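Local coordinates for protein MmeI (Methylophilus methylotrophus, PDB 5HR4) that is a restriction-modification enzyme that binds DNA and probably transfers a methyl group from S-adenosyl-L-methionine to N6 of adenine, at residues 722-725 with 726-729; 511-514 with 515-519; 229-232 with 233-237; 258-261 with 262-265; 379-382 with 383-387. One frame throughout, in Å; residues are numbered along the deposited sequence.

Interaction 1: residues 722-725 with 726-729; sequences SAKP and TRQS. With nucleotides of chain C.
The guanidinium of Arg-727 lies back over the start of its own helix: one face rests on Lys-724, whose CA stands 3.5 Å above the guanidinium plane and toward its rim, with the Ala-723 carbonyl farther off on the same face. At the edge, NH1 reaches Ser-722 O in a weak hydrogen bond of 2.9 Å, and the Ser-721 carbonyl is a second weak acceptor. A bend at chi3 (-62°) folds the arginine chain back far enough to put NH1 there. The lysine chain crosses the arginine at a slant, its CB close to NH2, while the ammonium group runs off elsewhere. Beneath this cover the first turn of helix 724-729 forms. Ala-723 occupies the N-cap position, and its carbonyl takes the N-H of Arg-727 in the carbonyl plane and, weakly, that of Thr-726; Gln-728 N meets Lys-724 O at 2.9 Å, almost straight. The other side of the turn faces the DNA of chain C. Ser-722 OG donates to OP2 of DA11 at 2.8 Å, and Thr-726 OG1 donates to OP2 of DG10 at 2.7 Å, so two successive phosphates are gripped by hydroxyls four residues apart. Between them Ala-723 CB approaches DA11 N7 at 3.4 Å, and Pro-725 CG lies 3.4 Å from DT12 O4, near the thymine methyl carbon C7. The arrangement is an N-capped first helical turn set against DNA, hydroxyls on the phosphates and small apolar groups at the base edges, within the target recognition domain.

Interaction 2: residues 511-514 with 515-519; sequences LDLV and AAWYP. With SFG (sinefungin), chain H.
Three successive N-H groups of the turn leading into helix 517-524 point back three residues, Ala-515 to Asp-512 O, Ala-516 to Leu-513 O and Trp-517 to Val-514 O, each donor standing well out of the carbonyl plane. Asp-512 closes an Asx turn around this start: its OD1 accepts the N-H of Val-514 at 3.1 Å in a nearly straight bond (177°), using the anti lone pair, and also takes the N-H of Val-485. On the apolar side Leu-511 CB meets Ala-515 CB at 4.0 Å. Trp-517 carries the contact toward the cofactor site. Its CG is anti to the carbonyl carbon (chi1 -83°), which carries the indole back along the turn until CZ3 lies 3.4 Å from Leu-513 O, near the ring plane, and 4.0 Å from Leu-513 CG. CZ2, also on the six-membered ring, approaches sinefungin C6 at 3.6 Å; the adenine thus meets the edge of the indole. NE1 donates to Pro-362 O, which helps fix the ring's rotation. Around this buried turn, helix 492-502 touches Leu-511 and Leu-513, helix 544-556 covers Ala-515, and strand 532-538 of the central sheet packs against Val-514, Trp-517 and Tyr-518.

Interaction 3: residues 229-232 with 233-237; sequences INTL and FYVLN
Ile-229 and Phe-233 meet one turn apart on helix 225-235, an i to i+4 CH-pi contact within the helicase spacer domain. The two side chains run side by side in the same direction. Ile-229 places CG2 anti to its backbone N, and Phe-233 turns CG anti to the carbonyl carbon (chi1 -72°), so that the methyl comes to lie over one ring face, 3.8 Å from the centroid and 21° off the ring normal. Arg-192 makes a cation-pi contact with the same ring, and Tyr-189 meets it edge-to-face, both from helix 183-200. The next pair along the helix packs differently: Leu-232 and Leu-236 slant across each other, CD1 of the former 3.9 Å from CG of the latter. Tyr-234, with chi1 at 161°, takes its ring away from this apolar side to an exposed position. Near-straight backbone bonds keep the pairs in phase, Phe-233 N to Ile-229 O at 2.7 Å and Leu-236 N to Leu-232 O at 2.9 Å. On the helix flank, Val-235 rests its CG2 methyl 3.4 Å from Thr-231 O.

Interaction 4: residues 258-261 with 262-265; sequences NGKL and FEEP
The side chains of Leu-261 and Phe-262, neighbours in sequence, lie side by side and point the same way, the leucine CD2 coming within 3.4 Å of CE2 of the ring and its CG within 3.5 Å of both CE2 and CD2. With CG anti to the carbonyl carbon (chi1 -78°), the phenylalanine ring swings to the side of its own backbone N, leaving Asn-258 O at its edge near the ring plane and Leu-261 O over one face. The single hydrogen bond between 258-261 and 262-265 is Phe-262 N to Gly-259 O, 3.0 Å long and fairly straight at 166°, with the donor above the carbonyl plane; it closes one turn of a weakly bonded helix. Gly-259 has a positive phi (70°), a conformation that by itself favours glycine. On the outer side Lys-260 and Glu-263 run past each other with only a loose approach, CG to OE2 4.0 Å, and their charged ends stay 6.9 Å apart, NZ to OE2, so any attraction between them is probably weak. In the second shell, Arg-192 pins the turn through the carbonyls of Leu-261 and Glu-264, and the ring of Phe-262 packs on Leu-236 and Ile-257. Were that ring cut back to an alanine, a gap would probably open beside Leu-261, and Leu-236 and Ile-257 would lose the surface they pack on. The turn is wedged between two helices: Leu-261 reaches Leu-188, Val-191 and Phe-195 of helix 183-200 as well as Val-424 and Trp-427 of helix 416-440, whereas Phe-262 faces the end of helix 225-235.

Interaction 5: residues 379-382 with 383-387; sequences LLEI and EVLRG
An i to i+3 salt bridge on helix 368-388 of the methyltransferase domain lies against Ile-382, whose CG2 approaches Glu-383 OE2 at 3.5 Å and Arg-386 NH2 at 3.7 Å. The arginine grips the carboxylate side-on: NE donates to OE1 at 3.1 Å and NH2 to OE2 at 2.7 Å, each oxygen met on its syn side and close to the guanidinium plane. Both chains fold to make this possible, the glutamate bending at chi2 (-45°) and the arginine at chi2 and chi3. The helix backbone supplies the frame, with Arg-386 N bonded to Ile-382 O at 2.8 Å and Val-384 N to Leu-380 O at 3.1 Å. On other flanks Leu-380 and Val-384 pack on helices 318-340 and 344-355, and Glu-381 OE2 accepts from Gln-403 N, Ile-404 N and His-351 NE2. Arg-386 NH1 also bridges to Glu-440 at the end of helix 416-440. An alanine at Glu-383 removes the carboxylate that NE and NH2 share, and is likely to leave the guanidinium held mainly through NH1 and freer to turn. One cation shared by two carboxylates implies a charge network in which each acid probably favours its ionised form.

All five are short-range contacts, yet their chemistry follows their place in the fold. Interactions 3 and 4 touch, with centres 10 Å apart: Leu-236 CD1 packs 3.5 Å from Phe-262 CE1, and both draw on helix 183-200. Interaction 2 is wholly buried beside the cofactor and combines an Asx turn with aromatic packing. Interaction 5, also in the methyltransferase domain but about 26 Å away between nearest atoms, sets a salt bridge on one flank of a helix that otherwise packs largely through apolar residues, buried Glu-381 excepted. Helix 416-440 borders both interactions 4 and 5. Interaction 1, partly buried and centred 64 Å from interaction 5, differs in turning hydroxyls toward DNA phosphates.

Interaction 1: residues 722-725 with 726-729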
# COMPACT_ATOMS: atom_id res chain seq x y z
N SER A 722 -10.43 21.61 11.15
CA SER A 722 -11.25 20.58 11.77
C SER A 722 -10.69 20.06 13.09
O SER A 722 -11.42 19.37 13.81
CB SER A 722 -11.48 19.41 10.82
OG SER A 722 -10.25 18.85 10.39
N ALA A 723 -9.45 20.38 13.44
CA ALA A 723 -8.89 19.94 14.71
C ALA A 723 -9.17 20.99 15.78
O ALA A 723 -8.71 22.14 15.67
CB ALA A 723 -7.39 19.67 14.59
N LYS A 724 -9.91 20.60 16.81
CA LYS A 724 -10.28 21.55 17.86
C LYS A 724 -9.09 22.36 18.39
O LYS A 724 -9.26 23.57 18.61
CB LYS A 724 -11.00 20.84 19.01
CG LYS A 724 -11.58 21.80 20.05
CD LYS A 724 -12.62 21.14 20.94
CE LYS A 724 -11.98 20.38 22.08
NZ LYS A 724 -12.98 19.65 22.92
N PRO A 725 -7.90 21.79 18.61
CA PRO A 725 -6.79 22.63 19.07
C PRO A 725 -6.39 23.69 18.06
O PRO A 725 -5.89 24.76 18.45
CB PRO A 725 -5.66 21.62 19.30
CG PRO A 725 -6.37 20.35 19.62
CD PRO A 725 -7.58 20.35 18.74
N THR A 726 -6.59 23.43 16.76
CA THR A 726 -6.26 24.45 15.76
C THR A 726 -7.26 25.61 15.83
O THR A 726 -6.84 26.78 15.92
CB THR A 726 -6.22 23.82 14.37
OG1 THR A 726 -5.36 22.68 14.39
CG2 THR A 726 -5.64 24.81 13.38
N ARG A 727 -8.57 25.30 15.82
CA ARG A 727 -9.60 26.32 16.07
C ARG A 727 -9.28 27.14 17.32
O ARG A 727 -9.19 28.37 17.26
CB ARG A 727 -10.98 25.66 16.19
CG ARG A 727 -11.49 25.07 14.87
CD ARG A 727 -12.99 24.74 14.85
NE ARG A 727 -13.36 23.71 15.83
CZ ARG A 727 -13.23 22.40 15.65
NH1 ARG A 727 -12.73 21.91 14.52
NH2 ARG A 727 -13.58 21.56 16.62
N GLN A 728 -9.05 26.46 18.46
CA GLN A 728 -8.60 27.15 19.66
C GLN A 728 -7.47 28.13 19.37
O GLN A 728 -7.47 29.25 19.88
CB GLN A 728 -8.17 26.15 20.73
CG GLN A 728 -9.33 25.37 21.33
CD GLN A 728 -8.94 24.49 22.50
OE1 GLN A 728 -7.76 24.21 22.73
NE2 GLN A 728 -9.94 24.03 23.25
N SER A 729 -6.50 27.72 18.54
CA SER A 729 -5.33 28.56 18.26
C SER A 729 -5.67 29.80 17.44
O SER A 729 -4.82 30.70 17.32
CB SER A 729 -4.27 27.74 17.52
OG SER A 729 -4.48 27.82 16.12
P DA C 11 -8.54 15.55 11.30
OP1 DA C 11 -9.08 14.67 10.23
OP2 DA C 11 -9.34 16.67 11.84
O5' DA C 11 -8.09 14.65 12.52
C5' DA C 11 -7.61 13.38 12.27
C4' DA C 11 -6.74 12.96 13.40
O4' DA C 11 -5.77 14.00 13.63
C3' DA C 11 -7.48 12.77 14.71
O3' DA C 11 -7.57 11.38 14.97
C2' DA C 11 -6.63 13.55 15.76
C1' DA C 11 -5.40 13.99 14.98
N9 DA C 11 -4.89 15.34 15.28
C8 DA C 11 -5.58 16.52 15.27
N7 DA C 11 -4.83 17.57 15.54
C5 DA C 11 -3.56 17.05 15.71
C6 DA C 11 -2.29 17.63 16.01
N6 DA C 11 -2.09 18.95 16.20
N1 DA C 11 -1.25 16.80 16.11
C2 DA C 11 -1.43 15.50 15.92
N3 DA C 11 -2.54 14.84 15.64
C4 DA C 11 -3.58 15.67 15.54
P DG C 10 -4.98 21.45 10.69
OP1 DG C 10 -5.81 22.57 10.17
OP2 DG C 10 -4.43 21.63 12.05
O5' DG C 10 -5.72 20.04 10.64
C5' DG C 10 -5.69 19.25 9.44
C4' DG C 10 -5.78 17.74 9.73
O4' DG C 10 -4.46 17.23 10.03
C3' DG C 10 -6.65 17.34 10.92
O3' DG C 10 -7.13 16.05 10.69
C2' DG C 10 -5.64 17.33 12.07
C1' DG C 10 -4.42 16.76 11.37
N9 DG C 10 -3.15 17.17 11.97
C8 DG C 10 -2.80 18.43 12.36
N7 DG C 10 -1.59 18.50 12.85
C5 DG C 10 -1.11 17.20 12.77
C6 DG C 10 0.15 16.66 13.15
O6 DG C 10 1.12 17.27 13.65
N1 DG C 10 0.21 15.27 12.89
C2 DG C 10 -0.81 14.53 12.34
N2 DG C 10 -0.58 13.23 12.18
N3 DG C 10 -1.98 15.03 11.98
C4 DG C 10 -2.07 16.37 12.23
P DT C 12 -8.31 10.84 16.29
OP1 DT C 12 -8.55 9.39 16.11
OP2 DT C 12 -9.44 11.77 16.57
O5' DT C 12 -7.21 10.99 17.43
C5' DT C 12 -6.12 10.13 17.43
C4' DT C 12 -5.12 10.55 18.48
O4' DT C 12 -4.64 11.89 18.19
C3' DT C 12 -5.67 10.61 19.91
O3' DT C 12 -4.97 9.69 20.70
C2' DT C 12 -5.42 12.06 20.35
C1' DT C 12 -4.32 12.50 19.40
N1 DT C 12 -4.23 13.97 19.21
C2 DT C 12 -3.00 14.57 19.14
O2 DT C 12 -1.95 13.96 19.19
N3 DT C 12 -3.03 15.93 19.00
C4 DT C 12 -4.15 16.74 18.93
O4 DT C 12 -4.07 17.94 18.80
C5 DT C 12 -5.40 16.05 19.02
C7 DT C 12 -6.68 16.82 18.95
C6 DT C 12 -5.39 14.71 19.15

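Interaction 2: residues 511-514 with 515-519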
# COMPACT_ATOMS: atom_id res chain seq x y z
N LEU A 511 -2.09 3.27 14.27
CA LEU A 511 -1.75 2.28 13.27
C LEU A 511 -2.37 2.63 11.93
O LEU A 511 -3.39 3.32 11.86
CB LEU A 511 -2.22 0.88 13.70
CG LEU A 511 -1.35 0.28 14.80
CD1 LEU A 511 -1.96 -0.98 15.38
CD2 LEU A 511 0.01 0.00 14.20
N ASP A 512 -1.74 2.17 10.86
CA ASP A 512 -2.39 2.21 9.57
C ASP A 512 -3.61 1.31 9.62
O ASP A 512 -3.66 0.34 10.38
CB ASP A 512 -1.42 1.77 8.45
CG ASP A 512 -1.86 2.24 7.05
OD1 ASP A 512 -2.85 1.68 6.52
OD2 ASP A 512 -1.21 3.16 6.48
N LEU A 513 -4.63 1.65 8.82
CA LEU A 513 -5.80 0.79 8.75
C LEU A 513 -5.41 -0.64 8.37
O LEU A 513 -6.03 -1.60 8.86
CB LEU A 513 -6.81 1.34 7.74
CG LEU A 513 -8.15 0.58 7.73
CD1 LEU A 513 -8.68 0.38 9.14
CD2 LEU A 513 -9.16 1.28 6.86
N VAL A 514 -4.40 -0.81 7.52
CA VAL A 514 -4.07 -2.16 7.04
C VAL A 514 -3.68 -3.07 8.20
O VAL A 514 -3.90 -4.29 8.15
CB VAL A 514 -2.96 -2.12 5.96
CG1 VAL A 514 -1.65 -1.62 6.52
CG2 VAL A 514 -2.78 -3.51 5.33
N ALA A 515 -3.12 -2.49 9.27
CA ALA A 515 -2.73 -3.31 10.41
C ALA A 515 -3.90 -4.13 10.94
O ALA A 515 -3.72 -5.28 11.33
CB ALA A 515 -2.14 -2.44 11.51
N ALA A 516 -5.11 -3.57 10.88
CA ALA A 516 -6.31 -4.25 11.39
C ALA A 516 -6.47 -5.69 10.87
O ALA A 516 -6.94 -6.56 11.60
CB ALA A 516 -7.54 -3.43 11.05
N TRP A 517 -6.14 -5.95 9.61
CA TRP A 517 -6.36 -7.31 9.11
C TRP A 517 -5.44 -8.34 9.76
O TRP A 517 -5.75 -9.54 9.71
CB TRP A 517 -6.19 -7.39 7.59
CG TRP A 517 -7.41 -6.98 6.84
CD1 TRP A 517 -8.22 -7.77 6.09
CD2 TRP A 517 -7.97 -5.67 6.77
NE1 TRP A 517 -9.25 -7.03 5.56
CE2 TRP A 517 -9.12 -5.74 5.96
CE3 TRP A 517 -7.60 -4.44 7.32
CZ2 TRP A 517 -9.90 -4.62 5.68
CZ3 TRP A 517 -8.39 -3.33 7.05
CH2 TRP A 517 -9.53 -3.43 6.24
N TYR A 518 -4.32 -7.92 10.37
CA TYR A 518 -3.39 -8.89 10.95
C TYR A 518 -3.94 -9.55 12.21
O TYR A 518 -3.89 -10.79 12.31
CB TYR A 518 -2.04 -8.22 11.21
CG TYR A 518 -1.22 -8.00 9.97
CD1 TYR A 518 -1.53 -6.98 9.07
CD2 TYR A 518 -0.10 -8.79 9.70
CE1 TYR A 518 -0.79 -6.77 7.94
CE2 TYR A 518 0.66 -8.59 8.57
CZ TYR A 518 0.31 -7.58 7.69
OH TYR A 518 1.07 -7.37 6.57
N PRO A 519 -4.45 -8.82 13.22
CA PRO A 519 -5.05 -9.52 14.37
C PRO A 519 -6.28 -10.32 13.99
O PRO A 519 -6.51 -11.38 14.58
CB PRO A 519 -5.41 -8.37 15.32
CG PRO A 519 -4.55 -7.25 14.91
CD PRO A 519 -4.43 -7.37 13.43
N SFG H . -6.55 -6.94 -4.30
CA SFG H . -7.62 -6.27 -5.00
C SFG H . -7.32 -6.36 -6.48
O SFG H . -6.27 -6.94 -6.84
OXT SFG H . -8.09 -5.89 -7.34
CB SFG H . -7.70 -4.81 -4.57
CG SFG H . -7.84 -4.77 -3.06
CD SFG H . -7.65 -3.33 -2.66
NE SFG H . -6.22 -3.09 -2.61
C5' SFG H . -8.30 -3.01 -1.30
C4' SFG H . -9.83 -3.37 -1.23
O4' SFG H . -10.19 -3.41 0.02
C3' SFG H . -10.75 -2.31 -1.85
O3' SFG H . -11.34 -2.87 -2.93
C2' SFG H . -11.79 -1.94 -0.74
O2' SFG H . -13.17 -1.84 -1.29
C1' SFG H . -11.73 -2.94 0.08
N9 SFG H . -11.94 -2.57 1.45
C8 SFG H . -11.53 -1.47 2.08
N7 SFG H . -11.90 -1.56 3.36
C5 SFG H . -12.53 -2.72 3.51
C6 SFG H . -13.11 -3.29 4.62
N6 SFG H . -13.24 -2.85 5.99
N1 SFG H . -13.70 -4.48 4.55
C2 SFG H . -13.72 -5.13 3.36
N3 SFG H . -13.15 -4.57 2.27
C4 SFG H . -12.55 -3.36 2.34

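Interaction 3: residues 229-232 with 233-237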
# COMPACT_ATOMS: atom_id res chain seq x y z
N ILE A 229 -32.93 -5.98 -23.67
CA ILE A 229 -31.93 -6.55 -22.76
C ILE A 229 -32.62 -7.25 -21.60
O ILE A 229 -32.24 -8.36 -21.21
CB ILE A 229 -30.92 -5.47 -22.32
CG1 ILE A 229 -30.04 -5.11 -23.51
CG2 ILE A 229 -30.04 -5.95 -21.18
CD1 ILE A 229 -28.89 -4.18 -23.18
N ASN A 230 -33.71 -6.67 -21.09
CA ASN A 230 -34.44 -7.27 -19.97
C ASN A 230 -34.94 -8.66 -20.32
O ASN A 230 -34.83 -9.59 -19.51
CB ASN A 230 -35.60 -6.37 -19.54
CG ASN A 230 -36.18 -6.76 -18.18
OD1 ASN A 230 -37.19 -7.48 -18.09
ND2 ASN A 230 -35.54 -6.29 -17.12
N THR A 231 -35.49 -8.83 -21.53
CA THR A 231 -35.92 -10.17 -21.96
C THR A 231 -34.72 -11.07 -22.18
O THR A 231 -34.78 -12.28 -21.90
CB THR A 231 -36.75 -10.11 -23.24
OG1 THR A 231 -37.86 -9.21 -23.08
CG2 THR A 231 -37.30 -11.49 -23.58
N LEU A 232 -33.62 -10.52 -22.71
CA LEU A 232 -32.41 -11.32 -22.85
C LEU A 232 -31.99 -11.86 -21.49
O LEU A 232 -31.78 -13.07 -21.33
CB LEU A 232 -31.30 -10.49 -23.48
CG LEU A 232 -29.91 -11.14 -23.61
CD1 LEU A 232 -29.88 -12.46 -24.40
CD2 LEU A 232 -28.96 -10.15 -24.22
N PHE A 233 -31.95 -10.99 -20.47
CA PHE A 233 -31.60 -11.46 -19.14
C PHE A 233 -32.55 -12.54 -18.66
O PHE A 233 -32.15 -13.43 -17.90
CB PHE A 233 -31.60 -10.32 -18.13
CG PHE A 233 -30.45 -9.37 -18.29
CD1 PHE A 233 -29.35 -9.70 -19.07
CD2 PHE A 233 -30.47 -8.16 -17.63
CE1 PHE A 233 -28.29 -8.82 -19.20
CE2 PHE A 233 -29.40 -7.28 -17.76
CZ PHE A 233 -28.31 -7.61 -18.53
N TYR A 234 -33.82 -12.49 -19.07
CA TYR A 234 -34.72 -13.56 -18.65
C TYR A 234 -34.44 -14.85 -19.41
O TYR A 234 -34.42 -15.93 -18.82
CB TYR A 234 -36.19 -13.13 -18.79
CG TYR A 234 -37.12 -14.33 -18.80
CD1 TYR A 234 -37.53 -14.95 -17.61
CD2 TYR A 234 -37.56 -14.87 -20.00
CE1 TYR A 234 -38.36 -16.07 -17.64
CE2 TYR A 234 -38.39 -15.98 -20.04
CZ TYR A 234 -38.79 -16.57 -18.87
OH TYR A 234 -39.61 -17.67 -18.95
N VAL A 235 -34.18 -14.76 -20.73
CA VAL A 235 -33.90 -15.96 -21.51
C VAL A 235 -32.67 -16.68 -20.95
O VAL A 235 -32.72 -17.88 -20.66
CB VAL A 235 -33.71 -15.64 -23.00
CG1 VAL A 235 -33.12 -16.86 -23.71
CG2 VAL A 235 -35.01 -15.25 -23.63
N LEU A 236 -31.56 -15.96 -20.81
CA LEU A 236 -30.32 -16.55 -20.29
C LEU A 236 -30.50 -17.26 -18.94
O LEU A 236 -29.56 -17.95 -18.50
CB LEU A 236 -29.24 -15.48 -20.15
CG LEU A 236 -28.79 -14.78 -21.43
CD1 LEU A 236 -27.96 -13.56 -21.07
CD2 LEU A 236 -27.97 -15.73 -22.31
N ASN A 237 -31.66 -17.10 -18.28
CA ASN A 237 -31.97 -17.82 -17.05
C ASN A 237 -33.00 -18.92 -17.26
O ASN A 237 -33.32 -19.64 -16.30
CB ASN A 237 -32.50 -16.86 -15.96
CG ASN A 237 -32.31 -17.42 -14.53
OD1 ASN A 237 -31.29 -18.06 -14.20
ND2 ASN A 237 -33.30 -17.15 -13.67

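Interaction 4: residues 258-261 with 262-265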
# COMPACT_ATOMS: atom_id res chain seq x y z
N ASN A 258 -27.89 -19.34 -16.35
CA ASN A 258 -28.36 -19.57 -14.96
C ASN A 258 -27.30 -19.10 -13.98
O ASN A 258 -26.70 -18.03 -14.16
CB ASN A 258 -28.74 -20.98 -14.75
CG ASN A 258 -29.43 -21.21 -13.41
OD1 ASN A 258 -29.53 -22.36 -12.97
ND2 ASN A 258 -29.94 -20.12 -12.76
N GLY A 259 -27.06 -19.87 -12.91
CA GLY A 259 -26.10 -19.41 -11.93
C GLY A 259 -26.60 -18.20 -11.15
O GLY A 259 -27.48 -17.50 -11.64
N LYS A 260 -26.04 -17.95 -9.96
CA LYS A 260 -26.34 -16.73 -9.19
C LYS A 260 -26.29 -15.46 -10.04
O LYS A 260 -26.81 -14.42 -9.62
CB LYS A 260 -25.34 -16.62 -8.03
CG LYS A 260 -25.74 -15.66 -6.91
CD LYS A 260 -24.57 -15.45 -5.95
CE LYS A 260 -24.78 -14.23 -5.07
NZ LYS A 260 -23.58 -13.91 -4.24
N LEU A 261 -25.67 -15.51 -11.21
CA LEU A 261 -25.50 -14.32 -12.03
C LEU A 261 -26.77 -13.91 -12.72
O LEU A 261 -26.95 -12.72 -12.98
CB LEU A 261 -24.39 -14.54 -13.06
CG LEU A 261 -24.13 -13.53 -14.19
CD1 LEU A 261 -23.79 -12.15 -13.64
CD2 LEU A 261 -23.02 -14.01 -15.12
N PHE A 262 -27.68 -14.83 -13.03
CA PHE A 262 -28.85 -14.46 -13.83
C PHE A 262 -30.19 -14.71 -13.13
O PHE A 262 -31.26 -14.56 -13.75
CB PHE A 262 -28.80 -15.17 -15.19
CG PHE A 262 -27.84 -14.52 -16.14
CD1 PHE A 262 -28.21 -13.37 -16.82
CD2 PHE A 262 -26.55 -15.02 -16.31
CE1 PHE A 262 -27.32 -12.73 -17.69
CE2 PHE A 262 -25.65 -14.38 -17.17
CZ PHE A 262 -26.04 -13.23 -17.86
N GLU A 263 -30.16 -15.05 -11.84
CA GLU A 263 -31.37 -15.52 -11.18
C GLU A 263 -32.30 -14.38 -10.80
O GLU A 263 -33.52 -14.58 -10.77
CB GLU A 263 -31.00 -16.34 -9.94
CG GLU A 263 -30.52 -15.56 -8.75
CD GLU A 263 -30.23 -16.50 -7.59
OE1 GLU A 263 -30.56 -17.70 -7.73
OE2 GLU A 263 -29.68 -16.05 -6.55
N GLU A 264 -31.75 -13.18 -10.53
CA GLU A 264 -32.60 -12.13 -10.00
C GLU A 264 -33.19 -11.29 -11.12
O GLU A 264 -32.46 -10.78 -11.96
CB GLU A 264 -31.82 -11.23 -9.06
CG GLU A 264 -32.67 -10.13 -8.49
CD GLU A 264 -31.88 -9.15 -7.64
OE1 GLU A 264 -30.64 -9.28 -7.60
OE2 GLU A 264 -32.50 -8.25 -7.01
N PRO A 265 -34.51 -11.12 -11.16
CA PRO A 265 -35.09 -10.15 -12.10
C PRO A 265 -34.68 -8.74 -11.70
O PRO A 265 -34.54 -8.42 -10.51
CB PRO A 265 -36.60 -10.38 -11.95
CG PRO A 265 -36.75 -10.77 -10.52
CD PRO A 265 -35.53 -11.65 -10.23

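Interaction 5: residues 379-382 with 383-387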
# COMPACT_ATOMS: atom_id res chain seq x y z
N LEU A 379 -3.85 -24.28 -14.65
CA LEU A 379 -2.68 -24.64 -15.46
C LEU A 379 -1.97 -25.86 -14.88
O LEU A 379 -1.65 -26.81 -15.61
CB LEU A 379 -1.72 -23.46 -15.58
CG LEU A 379 -2.15 -22.34 -16.53
CD1 LEU A 379 -1.08 -21.28 -16.63
CD2 LEU A 379 -2.45 -22.91 -17.88
N LEU A 380 -1.73 -25.85 -13.56
CA LEU A 380 -1.16 -27.03 -12.92
C LEU A 380 -2.00 -28.27 -13.20
O LEU A 380 -1.49 -29.28 -13.68
CB LEU A 380 -1.04 -26.79 -11.42
CG LEU A 380 -0.56 -27.98 -10.62
CD1 LEU A 380 0.76 -28.47 -11.16
CD2 LEU A 380 -0.40 -27.50 -9.20
N GLU A 381 -3.31 -28.17 -12.95
CA GLU A 381 -4.25 -29.27 -13.17
C GLU A 381 -4.26 -29.79 -14.61
O GLU A 381 -4.73 -30.90 -14.83
CB GLU A 381 -5.67 -28.84 -12.80
CG GLU A 381 -6.60 -30.01 -12.60
CD GLU A 381 -8.06 -29.67 -12.86
OE1 GLU A 381 -8.33 -28.83 -13.75
OE2 GLU A 381 -8.93 -30.27 -12.17
N ILE A 382 -3.82 -29.00 -15.59
CA ILE A 382 -3.68 -29.55 -16.95
C ILE A 382 -2.56 -30.59 -16.99
O ILE A 382 -2.73 -31.69 -17.52
CB ILE A 382 -3.43 -28.43 -17.98
CG1 ILE A 382 -4.72 -27.80 -18.48
CG2 ILE A 382 -2.64 -28.96 -19.19
CD1 ILE A 382 -4.48 -26.55 -19.34
N GLU A 383 -1.39 -30.24 -16.46
CA GLU A 383 -0.28 -31.17 -16.44
C GLU A 383 -0.61 -32.39 -15.60
O GLU A 383 -0.12 -33.49 -15.89
CB GLU A 383 0.98 -30.47 -15.92
CG GLU A 383 1.43 -29.27 -16.77
CD GLU A 383 1.39 -29.56 -18.28
OE1 GLU A 383 1.86 -30.64 -18.72
OE2 GLU A 383 0.89 -28.71 -19.05
N VAL A 384 -1.45 -32.24 -14.57
CA VAL A 384 -1.85 -33.40 -13.77
C VAL A 384 -2.65 -34.37 -14.63
O VAL A 384 -2.38 -35.58 -14.66
CB VAL A 384 -2.64 -32.97 -12.52
CG1 VAL A 384 -3.42 -34.15 -11.97
CG2 VAL A 384 -1.69 -32.40 -11.47
N LEU A 385 -3.66 -33.86 -15.34
CA LEU A 385 -4.42 -34.71 -16.24
C LEU A 385 -3.56 -35.24 -17.38
O LEU A 385 -3.81 -36.35 -17.87
CB LEU A 385 -5.64 -33.96 -16.78
CG LEU A 385 -6.57 -33.72 -15.58
CD1 LEU A 385 -7.79 -32.80 -15.85
CD2 LEU A 385 -7.00 -35.07 -15.06
N ARG A 386 -2.54 -34.48 -17.81
CA ARG A 386 -1.59 -35.02 -18.79
C ARG A 386 -0.88 -36.24 -18.21
O ARG A 386 -0.80 -37.29 -18.86
CB ARG A 386 -0.57 -33.95 -19.21
CG ARG A 386 0.44 -34.36 -20.31
CD ARG A 386 0.38 -33.40 -21.52
NE ARG A 386 0.48 -31.98 -21.13
CZ ARG A 386 0.07 -30.95 -21.88
NH1 ARG A 386 -0.50 -31.17 -23.06
NH2 ARG A 386 0.21 -29.71 -21.44
N GLY A 387 -0.45 -36.13 -16.96
CA GLY A 387 0.12 -37.24 -16.23
C GLY A 387 -0.80 -38.43 -16.15
O GLY A 387 -0.48 -39.50 -16.68